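Local structure of aminotransferase (Bacillus subtilis, 6L1O) at residues Y108-C113 against Q259-F264; I120-N125 against E141-P146; A168-L173 against H202-F207. The protein is a pyridoxal-phosphate-dependent aminotransferase encoded in the operon for biosynthesis of the dipeptide antibiotic bacilysin. All blocks are in the same frame, centred on the assembly; numbering follows the deposited sequence.

Contact 1 of 3, residues Y108-C113 against Q259-F264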
loop_
_atom_site.group_PDB
_atom_site.type_symbol
_atom_site.label_atom_id
_atom_site.label_comp_id
_atom_site.label_asym_id
_atom_site.label_seq_id
_atom_site.Cartn_x
_atom_site.Cartn_y
_atom_site.Cartn_z
ATOM N N TYR B 108 -3.467 -8.957 2.011
ATOM C CA TYR B 108 -3.564 -8.372 3.351
ATOM C C TYR B 108 -4.939 -7.706 3.540
ATOM O O TYR B 108 -5.615 -7.941 4.538
ATOM C CB TYR B 108 -2.447 -7.369 3.608
ATOM C CG TYR B 108 -2.659 -6.561 4.847
ATOM C CD1 TYR B 108 -2.369 -7.109 6.100
ATOM C CD2 TYR B 108 -3.115 -5.235 4.793
ATOM C CE1 TYR B 108 -2.565 -6.404 7.257
ATOM C CE2 TYR B 108 -3.315 -4.495 5.987
ATOM C CZ TYR B 108 -3.019 -5.102 7.208
ATOM O OH TYR B 108 -3.192 -4.449 8.372
ATOM N N VAL B 109 -5.322 -6.885 2.580
ATOM C CA VAL B 109 -6.626 -6.143 2.652
ATOM C C VAL B 109 -7.788 -7.134 2.704
ATOM O O VAL B 109 -8.707 -6.981 3.498
ATOM C CB VAL B 109 -6.757 -5.162 1.490
ATOM C CG1 VAL B 109 -8.154 -4.519 1.425
ATOM C CG2 VAL B 109 -5.666 -4.110 1.557
ATOM N N LEU B 110 -7.724 -8.180 1.879
ATOM C CA LEU B 110 -8.803 -9.116 1.775
ATOM C C LEU B 110 -8.979 -9.867 3.068
ATOM O O LEU B 110 -10.106 -9.981 3.546
ATOM C CB LEU B 110 -8.631 -10.069 0.594
ATOM C CG LEU B 110 -8.923 -9.496 -0.801
ATOM C CD1 LEU B 110 -8.349 -10.400 -1.900
ATOM C CD2 LEU B 110 -10.387 -9.304 -1.005
ATOM N N THR B 111 -7.892 -10.295 3.685
ATOM C CA THR B 111 -7.984 -10.953 5.000
ATOM C C THR B 111 -8.428 -10.067 6.132
ATOM O O THR B 111 -9.158 -10.510 7.024
ATOM C CB THR B 111 -6.685 -11.684 5.361
ATOM O OG1 THR B 111 -5.582 -10.760 5.382
ATOM C CG2 THR B 111 -6.408 -12.771 4.353
ATOM N N GLN B 112 -7.997 -8.809 6.139
ATOM C CA GLN B 112 -8.490 -7.862 7.116
ATOM C C GLN B 112 -9.986 -7.606 6.969
ATOM O O GLN B 112 -10.704 -7.402 7.980
ATOM C CB GLN B 112 -7.711 -6.529 7.061
ATOM C CG GLN B 112 -6.259 -6.653 7.526
ATOM C CD GLN B 112 -6.176 -6.716 9.054
ATOM O OE1 GLN B 112 -6.883 -5.968 9.745
ATOM N NE2 GLN B 112 -5.316 -7.553 9.570
ATOM N N CYS B 113 -10.471 -7.605 5.739
ATOM C CA CYS B 113 -11.905 -7.418 5.450
ATOM C C CYS B 113 -12.805 -8.615 5.753
ATOM O O CYS B 113 -14.004 -8.437 5.984
ATOM C CB CYS B 113 -12.130 -7.062 4.003
ATOM S SG CYS B 113 -11.581 -5.442 3.589
ATOM N N GLN B 259 -17.130 -4.044 -1.802
ATOM C CA GLN B 259 -17.529 -2.903 -0.968
ATOM C C GLN B 259 -16.733 -2.833 0.323
ATOM O O GLN B 259 -16.321 -1.767 0.725
ATOM C CB GLN B 259 -19.022 -2.993 -0.659
ATOM C CG GLN B 259 -19.570 -1.791 0.088
ATOM C CD GLN B 259 -20.933 -2.092 0.727
ATOM O OE1 GLN B 259 -21.632 -3.038 0.349
ATOM N NE2 GLN B 259 -21.308 -1.291 1.723
ATOM N N ALA B 260 -16.511 -3.973 0.971
ATOM C CA ALA B 260 -15.719 -4.012 2.200
ATOM C C ALA B 260 -14.277 -3.583 1.923
ATOM O O ALA B 260 -13.703 -2.787 2.661
ATOM C CB ALA B 260 -15.749 -5.387 2.796
ATOM N N VAL B 261 -13.719 -4.077 0.810
ATOM C CA VAL B 261 -12.389 -3.649 0.363
ATOM C C VAL B 261 -12.314 -2.163 0.205
ATOM O O VAL B 261 -11.394 -1.519 0.705
ATOM C CB VAL B 261 -12.006 -4.323 -0.976
ATOM C CG1 VAL B 261 -10.707 -3.716 -1.498
ATOM C CG2 VAL B 261 -11.857 -5.823 -0.773
ATOM N N ASN B 262 -13.294 -1.600 -0.492
ATOM C CA ASN B 262 -13.342 -0.202 -0.763
ATOM C C ASN B 262 -13.468 0.627 0.496
ATOM O O ASN B 262 -12.825 1.637 0.644
ATOM C CB ASN B 262 -14.512 0.116 -1.688
ATOM C CG ASN B 262 -14.234 -0.179 -3.154
ATOM O OD1 ASN B 262 -13.092 -0.253 -3.615
ATOM N ND2 ASN B 262 -15.304 -0.257 -3.910
ATOM N N GLU B 263 -14.262 0.150 1.453
ATOM C CA GLU B 263 -14.353 0.830 2.726
ATOM C C GLU B 263 -13.024 0.898 3.479
ATOM O O GLU B 263 -12.609 1.959 3.923
ATOM C CB GLU B 263 -15.483 0.204 3.549
ATOM C CG GLU B 263 -16.870 0.625 2.954
ATOM C CD GLU B 263 -18.067 -0.182 3.467
ATOM O OE1 GLU B 263 -17.952 -0.898 4.464
ATOM O OE2 GLU B 263 -19.150 -0.124 2.860
ATOM N N PHE B 264 -12.350 -0.233 3.599
ATOM C CA PHE B 264 -11.033 -0.313 4.194
ATOM C C PHE B 264 -10.060 0.604 3.522
ATOM O O PHE B 264 -9.404 1.435 4.110
ATOM C CB PHE B 264 -10.499 -1.764 4.105
ATOM C CG PHE B 264 -9.213 -1.976 4.853
ATOM C CD1 PHE B 264 -9.188 -2.542 6.117
ATOM C CD2 PHE B 264 -8.001 -1.681 4.244
ATOM C CE1 PHE B 264 -7.966 -2.717 6.806
ATOM C CE2 PHE B 264 -6.815 -1.868 4.913
ATOM C CZ PHE B 264 -6.790 -2.383 6.178
#

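Contact 2 of 3, residues I120-N125 against E141-P146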
loop_
_atom_site.group_PDB
_atom_site.type_symbol
_atom_site.label_atom_id
_atom_site.label_comp_id
_atom_site.label_asym_id
_atom_site.label_seq_id
_atom_site.Cartn_x
_atom_site.Cartn_y
_atom_site.Cartn_z
ATOM N N ILE B 120 -11.269 -19.212 11.513
ATOM C CA ILE B 120 -10.386 -20.148 10.854
ATOM C C ILE B 120 -10.275 -19.750 9.394
ATOM O O ILE B 120 -11.278 -19.397 8.772
ATOM C CB ILE B 120 -10.885 -21.607 10.990
ATOM C CG1 ILE B 120 -10.439 -22.148 12.351
ATOM C CG2 ILE B 120 -10.353 -22.493 9.867
ATOM C CD1 ILE B 120 -11.059 -23.465 12.776
ATOM N N ALA B 121 -9.054 -19.830 8.852
ATOM C CA ALA B 121 -8.823 -19.717 7.407
ATOM C C ALA B 121 -8.316 -21.083 6.890
ATOM O O ALA B 121 -7.402 -21.664 7.464
ATOM C CB ALA B 121 -7.821 -18.623 7.109
ATOM N N LEU B 122 -8.965 -21.585 5.867
ATOM C CA LEU B 122 -8.554 -22.793 5.197
ATOM C C LEU B 122 -7.462 -22.475 4.154
ATOM O O LEU B 122 -7.738 -21.709 3.210
ATOM C CB LEU B 122 -9.738 -23.424 4.495
ATOM C CG LEU B 122 -10.895 -23.905 5.398
ATOM C CD1 LEU B 122 -12.157 -24.104 4.591
ATOM C CD2 LEU B 122 -10.462 -25.172 6.074
ATOM N N VAL B 123 -6.283 -23.080 4.316
ATOM C CA VAL B 123 -5.129 -22.792 3.499
ATOM C C VAL B 123 -4.516 -24.072 2.934
ATOM O O VAL B 123 -4.310 -25.039 3.660
ATOM C CB VAL B 123 -4.024 -22.042 4.301
ATOM C CG1 VAL B 123 -2.784 -21.799 3.461
ATOM C CG2 VAL B 123 -4.532 -20.712 4.808
ATOM N N PRO B 124 -4.204 -24.073 1.625
ATOM C CA PRO B 124 -3.581 -25.271 1.023
ATOM C C PRO B 124 -2.168 -25.535 1.512
ATOM O O PRO B 124 -1.381 -24.619 1.812
ATOM C CB PRO B 124 -3.649 -24.969 -0.507
ATOM C CG PRO B 124 -3.687 -23.525 -0.573
ATOM C CD PRO B 124 -4.486 -23.049 0.603
ATOM N N ASN B 125 -1.826 -26.828 1.582
ATOM C CA ASN B 125 -0.483 -27.286 1.975
ATOM C C ASN B 125 -0.117 -28.345 0.921
ATOM O O ASN B 125 -0.700 -29.438 0.902
ATOM C CB ASN B 125 -0.495 -27.821 3.413
ATOM C CG ASN B 125 0.822 -28.367 3.875
ATOM O OD1 ASN B 125 1.828 -28.327 3.191
ATOM N ND2 ASN B 125 0.823 -28.922 5.074
ATOM N N GLU B 141 -6.940 -18.218 12.887
ATOM C CA GLU B 141 -6.339 -19.548 12.975
ATOM C C GLU B 141 -6.276 -20.214 11.601
ATOM O O GLU B 141 -7.178 -20.091 10.817
ATOM C CB GLU B 141 -7.171 -20.427 13.907
ATOM C CG GLU B 141 -6.641 -21.856 14.073
ATOM C CD GLU B 141 -7.674 -22.810 14.669
ATOM O OE1 GLU B 141 -8.735 -22.348 15.188
ATOM O OE2 GLU B 141 -7.412 -24.030 14.617
ATOM N N LEU B 142 -5.199 -20.935 11.340
ATOM C CA LEU B 142 -5.041 -21.644 10.089
ATOM C C LEU B 142 -5.455 -23.115 10.199
ATOM O O LEU B 142 -5.103 -23.793 11.174
ATOM C CB LEU B 142 -3.590 -21.507 9.655
ATOM C CG LEU B 142 -3.130 -22.379 8.500
ATOM C CD1 LEU B 142 -2.257 -21.565 7.560
ATOM C CD2 LEU B 142 -2.377 -23.595 9.026
ATOM N N TYR B 143 -6.218 -23.586 9.216
ATOM C CA TYR B 143 -6.530 -25.000 9.064
ATOM C C TYR B 143 -6.068 -25.456 7.686
ATOM O O TYR B 143 -6.496 -24.903 6.679
ATOM C CB TYR B 143 -8.027 -25.250 9.275
ATOM C CG TYR B 143 -8.416 -26.714 9.248
ATOM C CD1 TYR B 143 -8.494 -27.468 10.439
ATOM C CD2 TYR B 143 -8.672 -27.376 8.042
ATOM C CE1 TYR B 143 -8.841 -28.833 10.417
ATOM C CE2 TYR B 143 -9.000 -28.748 8.021
ATOM C CZ TYR B 143 -9.088 -29.461 9.205
ATOM O OH TYR B 143 -9.444 -30.799 9.175
ATOM N N GLU B 144 -5.212 -26.481 7.640
ATOM C CA GLU B 144 -4.607 -26.962 6.379
ATOM C C GLU B 144 -5.508 -27.818 5.483
ATOM O O GLU B 144 -6.255 -28.680 5.963
ATOM C CB GLU B 144 -3.321 -27.690 6.678
ATOM C CG GLU B 144 -2.260 -26.808 7.277
ATOM C CD GLU B 144 -0.995 -27.535 7.666
ATOM O OE1 GLU B 144 -0.910 -28.766 7.484
ATOM O OE2 GLU B 144 -0.049 -26.871 8.151
ATOM N N MET B 145 -5.482 -27.544 4.180
ATOM C CA MET B 145 -6.057 -28.424 3.184
ATOM C C MET B 145 -4.910 -29.063 2.414
ATOM O O MET B 145 -4.238 -28.395 1.656
ATOM C CB MET B 145 -6.985 -27.701 2.234
ATOM C CG MET B 145 -8.080 -26.850 2.873
ATOM S SD MET B 145 -9.112 -26.124 1.576
ATOM C CE MET B 145 -7.956 -24.906 0.940
ATOM N N PRO B 146 -4.656 -30.373 2.632
ATOM C CA PRO B 146 -3.489 -30.977 2.000
ATOM C C PRO B 146 -3.677 -31.202 0.489
ATOM O O PRO B 146 -4.751 -31.611 0.014
ATOM C CB PRO B 146 -3.325 -32.287 2.757
ATOM C CG PRO B 146 -4.651 -32.602 3.271
ATOM C CD PRO B 146 -5.288 -31.292 3.610
#

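Contact 3 of 3, residues A168-L173 against H202-F207. With PLP (pyridoxal-5'-phosphate), chain E.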
loop_
_atom_site.group_PDB
_atom_site.type_symbol
_atom_site.label_atom_id
_atom_site.label_comp_id
_atom_site.label_asym_id
_atom_site.label_seq_id
_atom_site.Cartn_x
_atom_site.Cartn_y
_atom_site.Cartn_z
ATOM N N ALA B 168 -14.757 -21.624 10.166
ATOM C CA ALA B 168 -14.094 -21.365 8.863
ATOM C C ALA B 168 -14.785 -20.265 8.084
ATOM O O ALA B 168 -15.883 -20.403 7.641
ATOM C CB ALA B 168 -14.002 -22.624 8.042
ATOM N N LYS B 169 -14.109 -19.128 7.936
ATOM C CA LYS B 169 -14.706 -17.974 7.240
ATOM C C LYS B 169 -14.056 -17.583 5.929
ATOM O O LYS B 169 -14.637 -16.835 5.154
ATOM C CB LYS B 169 -14.753 -16.802 8.166
ATOM C CG LYS B 169 -15.605 -17.022 9.404
ATOM C CD LYS B 169 -17.063 -17.435 9.121
ATOM C CE LYS B 169 -17.858 -16.324 8.402
ATOM N NZ LYS B 169 -18.882 -16.876 7.434
ATOM N N LEU B 170 -12.898 -18.158 5.642
ATOM C CA LEU B 170 -12.170 -17.833 4.428
ATOM C C LEU B 170 -11.345 -19.014 3.981
ATOM O O LEU B 170 -10.749 -19.707 4.792
ATOM C CB LEU B 170 -11.278 -16.649 4.664
ATOM C CG LEU B 170 -10.565 -16.116 3.392
ATOM C CD1 LEU B 170 -10.838 -14.653 3.145
ATOM C CD2 LEU B 170 -9.106 -16.365 3.502
ATOM N N MET B 171 -11.326 -19.228 2.674
ATOM C CA MET B 171 -10.482 -20.188 2.065
ATOM C C MET B 171 -9.637 -19.559 0.926
ATOM O O MET B 171 -10.159 -18.835 0.133
ATOM C CB MET B 171 -11.357 -21.294 1.464
ATOM C CG MET B 171 -10.533 -22.334 0.658
ATOM S SD MET B 171 -11.505 -23.701 0.020
ATOM C CE MET B 171 -12.534 -23.010 -1.173
ATOM N N PHE B 172 -8.380 -19.952 0.845
ATOM C CA PHE B 172 -7.504 -19.658 -0.317
ATOM C C PHE B 172 -7.357 -20.821 -1.262
ATOM O O PHE B 172 -7.125 -21.964 -0.838
ATOM C CB PHE B 172 -6.096 -19.265 0.175
ATOM C CG PHE B 172 -6.033 -17.908 0.808
ATOM C CD1 PHE B 172 -6.339 -16.776 0.070
ATOM C CD2 PHE B 172 -5.612 -17.767 2.111
ATOM C CE1 PHE B 172 -6.291 -15.501 0.658
ATOM C CE2 PHE B 172 -5.520 -16.510 2.694
ATOM C CZ PHE B 172 -5.841 -15.387 1.967
ATOM N N LEU B 173 -7.434 -20.545 -2.562
ATOM C CA LEU B 173 -7.050 -21.482 -3.558
ATOM C C LEU B 173 -6.145 -20.754 -4.589
ATOM O O LEU B 173 -6.290 -19.570 -4.789
ATOM C CB LEU B 173 -8.302 -22.048 -4.247
ATOM C CG LEU B 173 -9.307 -22.796 -3.366
ATOM C CD1 LEU B 173 -10.594 -23.017 -4.163
ATOM C CD2 LEU B 173 -8.714 -24.080 -2.886
ATOM N N HIS B 202 -15.956 -17.503 2.706
ATOM C CA HIS B 202 -15.522 -16.596 1.667
ATOM C C HIS B 202 -14.321 -17.204 0.921
ATOM O O HIS B 202 -13.314 -17.581 1.533
ATOM C CB HIS B 202 -15.126 -15.254 2.244
ATOM C CG HIS B 202 -16.230 -14.550 2.970
ATOM N ND1 HIS B 202 -16.242 -14.401 4.343
ATOM C CD2 HIS B 202 -17.338 -13.940 2.516
ATOM C CE1 HIS B 202 -17.328 -13.742 4.701
ATOM N NE2 HIS B 202 -17.985 -13.414 3.602
ATOM N N LEU B 203 -14.423 -17.233 -0.389
ATOM C CA LEU B 203 -13.428 -17.905 -1.237
ATOM C C LEU B 203 -12.579 -16.888 -2.029
ATOM O O LEU B 203 -13.118 -16.153 -2.804
ATOM C CB LEU B 203 -14.151 -18.832 -2.191
ATOM C CG LEU B 203 -13.388 -20.032 -2.774
ATOM C CD1 LEU B 203 -14.334 -20.940 -3.558
ATOM C CD2 LEU B 203 -12.214 -19.583 -3.653
ATOM N N ILE B 204 -11.262 -16.877 -1.814
ATOM C CA ILE B 204 -10.383 -16.012 -2.554
ATOM C C ILE B 204 -9.546 -16.881 -3.463
ATOM O O ILE B 204 -8.765 -17.717 -2.982
ATOM C CB ILE B 204 -9.464 -15.139 -1.653
ATOM C CG1 ILE B 204 -10.293 -14.167 -0.759
ATOM C CG2 ILE B 204 -8.441 -14.327 -2.464
ATOM C CD1 ILE B 204 -11.328 -13.332 -1.511
ATOM N N HIS B 205 -9.685 -16.669 -4.776
ATOM C CA HIS B 205 -8.839 -17.434 -5.682
ATOM C C HIS B 205 -7.678 -16.576 -6.148
ATOM O O HIS B 205 -7.905 -15.463 -6.659
ATOM C CB HIS B 205 -9.623 -17.928 -6.873
ATOM C CG HIS B 205 -8.792 -18.707 -7.836
ATOM N ND1 HIS B 205 -8.601 -18.315 -9.134
ATOM C CD2 HIS B 205 -8.037 -19.804 -7.657
ATOM C CE1 HIS B 205 -7.789 -19.153 -9.728
ATOM N NE2 HIS B 205 -7.433 -20.069 -8.852
ATOM N N ASP B 206 -6.474 -17.089 -5.996
ATOM C CA ASP B 206 -5.261 -16.365 -6.328
ATOM C C ASP B 206 -4.923 -16.766 -7.794
ATOM O O ASP B 206 -4.483 -17.900 -8.054
ATOM C CB ASP B 206 -4.147 -16.726 -5.335
ATOM C CG ASP B 206 -2.865 -15.938 -5.534
ATOM O OD1 ASP B 206 -2.727 -15.207 -6.544
ATOM O OD2 ASP B 206 -1.960 -16.055 -4.669
ATOM N N PHE B 207 -5.111 -15.836 -8.714
ATOM C CA PHE B 207 -4.974 -16.103 -10.125
ATOM C C PHE B 207 -3.692 -15.447 -10.699
ATOM O O PHE B 207 -3.649 -15.064 -11.844
ATOM C CB PHE B 207 -6.263 -15.651 -10.852
ATOM C CG PHE B 207 -6.583 -16.355 -12.134
ATOM C CD1 PHE B 207 -6.238 -17.675 -12.357
ATOM C CD2 PHE B 207 -7.350 -15.705 -13.122
ATOM C CE1 PHE B 207 -6.599 -18.333 -13.496
ATOM C CE2 PHE B 207 -7.732 -16.381 -14.288
ATOM C CZ PHE B 207 -7.368 -17.701 -14.480
HETATM N N1 PLP E . 0.230 -15.205 -5.555
HETATM C C2 PLP E . 1.183 -16.122 -5.802
HETATM C C2A PLP E . 0.996 -17.566 -5.438
HETATM C C3 PLP E . 2.466 -15.714 -6.327
HETATM O O3 PLP E . 3.481 -16.555 -6.557
HETATM C C4 PLP E . 2.589 -14.341 -6.664
HETATM C C4A PLP E . 4.020 -13.903 -6.849
HETATM C C5 PLP E . 1.507 -13.409 -6.380
HETATM C C6 PLP E . 0.329 -13.917 -5.854
HETATM C C5A PLP E . 1.554 -11.964 -6.780
HETATM O O4P PLP E . 2.490 -11.193 -6.165
HETATM P P PLP E . 2.451 -9.570 -6.356
HETATM O O1P PLP E . 2.439 -9.035 -4.969
HETATM O O2P PLP E . 1.289 -9.145 -7.227
HETATM O O3P PLP E . 3.736 -9.264 -7.075
#

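Contact 1 of 3, residues Y108-C113 against Q259-F264
Phe-264 is the knob of this helix-helix contact, its ring set among Tyr-108, Val-109, Gln-112 and Cys-113 in a knob-into-hole fit. Its CG lies anti to the backbone N (chi1 -173°), which carries the ring across to the other helix. There CE1 meets Gln-112 CB at 3.8 Å, CD2 meets Val-109 CG1 at 4.0 Å, and CZ reaches Tyr-108 CE2 at 4.1 Å, the two aromatic side chains crossing at about a right angle. A second apolar group lies beside the knob, where the two methyls of Val-261 divide their work: CG1 packs on Val-109 CG1, and CG2 sits 3.8 Å from Leu-110 CD2. Sulfur adds a second kind of contact. Cys-113 SG stands 5.2 Å from the centroid of the Phe-264 ring in an oblique sulfur-aromatic approach and lies 3.5 Å from Ala-260 O. No hydrogen bond joins the segments, whose axes pass 9.4 Å apart at 106°, so that buried apolar surface carries the crossing. The Tyr-108 hydroxyl is hydrogen-bonded to Tyr-108 of the second subunit, placing the pair at the dimer interface. Helix 103-114 and helix 255-266 both lean on strand 97-100, through Val-109 and Val-261 on Phe-100.

Contact 2 of 3, residues I120-N125 against E141-P146
A beta-alpha-beta unit, strand 120-125, helix 130-137 and strand 141-146, brings these two segments together as parallel neighbours at one border of the seven-stranded mixed sheet. The six residue pairs run in step from Ile-120 with Glu-141 to Asn-125 with Pro-146. Ala-121, Val-123 and Asn-125 use their backbone groups toward the partner strand, in five bonds that begin with Ala-121 N to Glu-141 O (2.7 Å) and end with Asn-125 N to Met-145 O. The strand segments are turned 41° against each other.

On the face of Ile-120, Leu-122 and Pro-124, the Glu-141 side chain runs alongside Ile-120, with its OE1 3.3 Å from Ile-120 CG1. The Leu-122 and Tyr-143 side chains run side by side, Leu-122 CD2 3.5 Å from Tyr-143 CD2. Met-145 lays SD against Leu-122 CB, and the bend at chi3 (-72°) turns CE to 4.0 Å from Pro-124 CD. On the other face Leu-142 CD1 meets Val-123 CG2 at 3.7 Å, the two side chains crossing at about a right angle. Farther along, Asn-125 ND2 makes a weak bond of 3.0 Å to Glu-144 OE1, amide and carboxylate planes 82° apart. That amide has further partners, OD1 accepting from Asn-361 N and ND2 bonding to Ser-360 OG, which should fix its rotation.

Helix 130-137 covers the Ala-121 and Val-123 face through Ile-135, and Leu-132 packs on Leu-142. On the opposite face Leu-122 and Met-145 touch Met-171 of strand 168-174, which is the neighbour of strand 120-125 on the side away from strand 141-146.

Contact 3 of 3, residues A168-L173 against H202-F207
Lys-169 O receives two donors from His-202: the backbone N at 2.9 Å and the ring ND1 in a weak bond of 3.0 Å, bent to 129°. The carbonyl oxygen thus lies at the edge of the imidazole, whose NE2 is hydrogen-bonded to Thr-4 N of the second subunit. Leu-170 comes next, its CD1 4.0 Å from Ile-204 CG1 while its CD2 lies over one face of the Phe-172 ring, toward the rim. Met-171 gives its N to His-202 O and takes Ile-204 N on its own O. Its side chain, bent at chi3 (68°), lies alongside Leu-203 and presses CE to 3.5 Å from Leu-203 CG, tighter than usual for two carbons.

These bonds join parallel strands of a beta-alpha-beta unit, with helix 186-199 between them, inside the large domain of the fold-type I PLP enzymes, where the cofactor lies at the C-terminal ends of the parallel strands, as Asp-206 at the end of its strand bears out. Phe-172 reaches Ile-204 CB with CD1 at 3.9 Å, and its ring stacks with that of Tyr-131. Leu-173 has CD1 against Leu-203 CD2, and its N bonds to Ile-204 O. Its carbonyl then accepts Asp-206 N at 2.8 Å and lies close to His-205 CD2. That bond holds the backbone from which Asp-206 reaches the cofactor: its carboxylate swung away from the backbone N (chi1 -176°), OD2 comes 2.5 Å from N1 of pyridoxal-5'-phosphate; the same oxygen is hydrogen-bonded to Tyr-131 OH.

In the fold
From the N terminus, helix 103-114 comes first and supplies one side of contact 1, whose loop stays open until helix 255-266. Strand 120-125 follows directly, and contact 2 closes a short loop when strand 141-146 returns beside it. Contact 3 opens at strand 168-174 and closes at 202-206, in series with contact 2; both are nested inside the loop of contact 1. Strands 120-125 and 168-174 are neighbours, so contacts 2 and 3 continue one sheet, their centres about 10 Å apart. Contact 1 packs on contact 3 through Thr-111 on Phe-172 and Leu-110 on Ile-204, and both touch the second subunit, joining the sheet that carries Asp-206 to helices at the dimer interface.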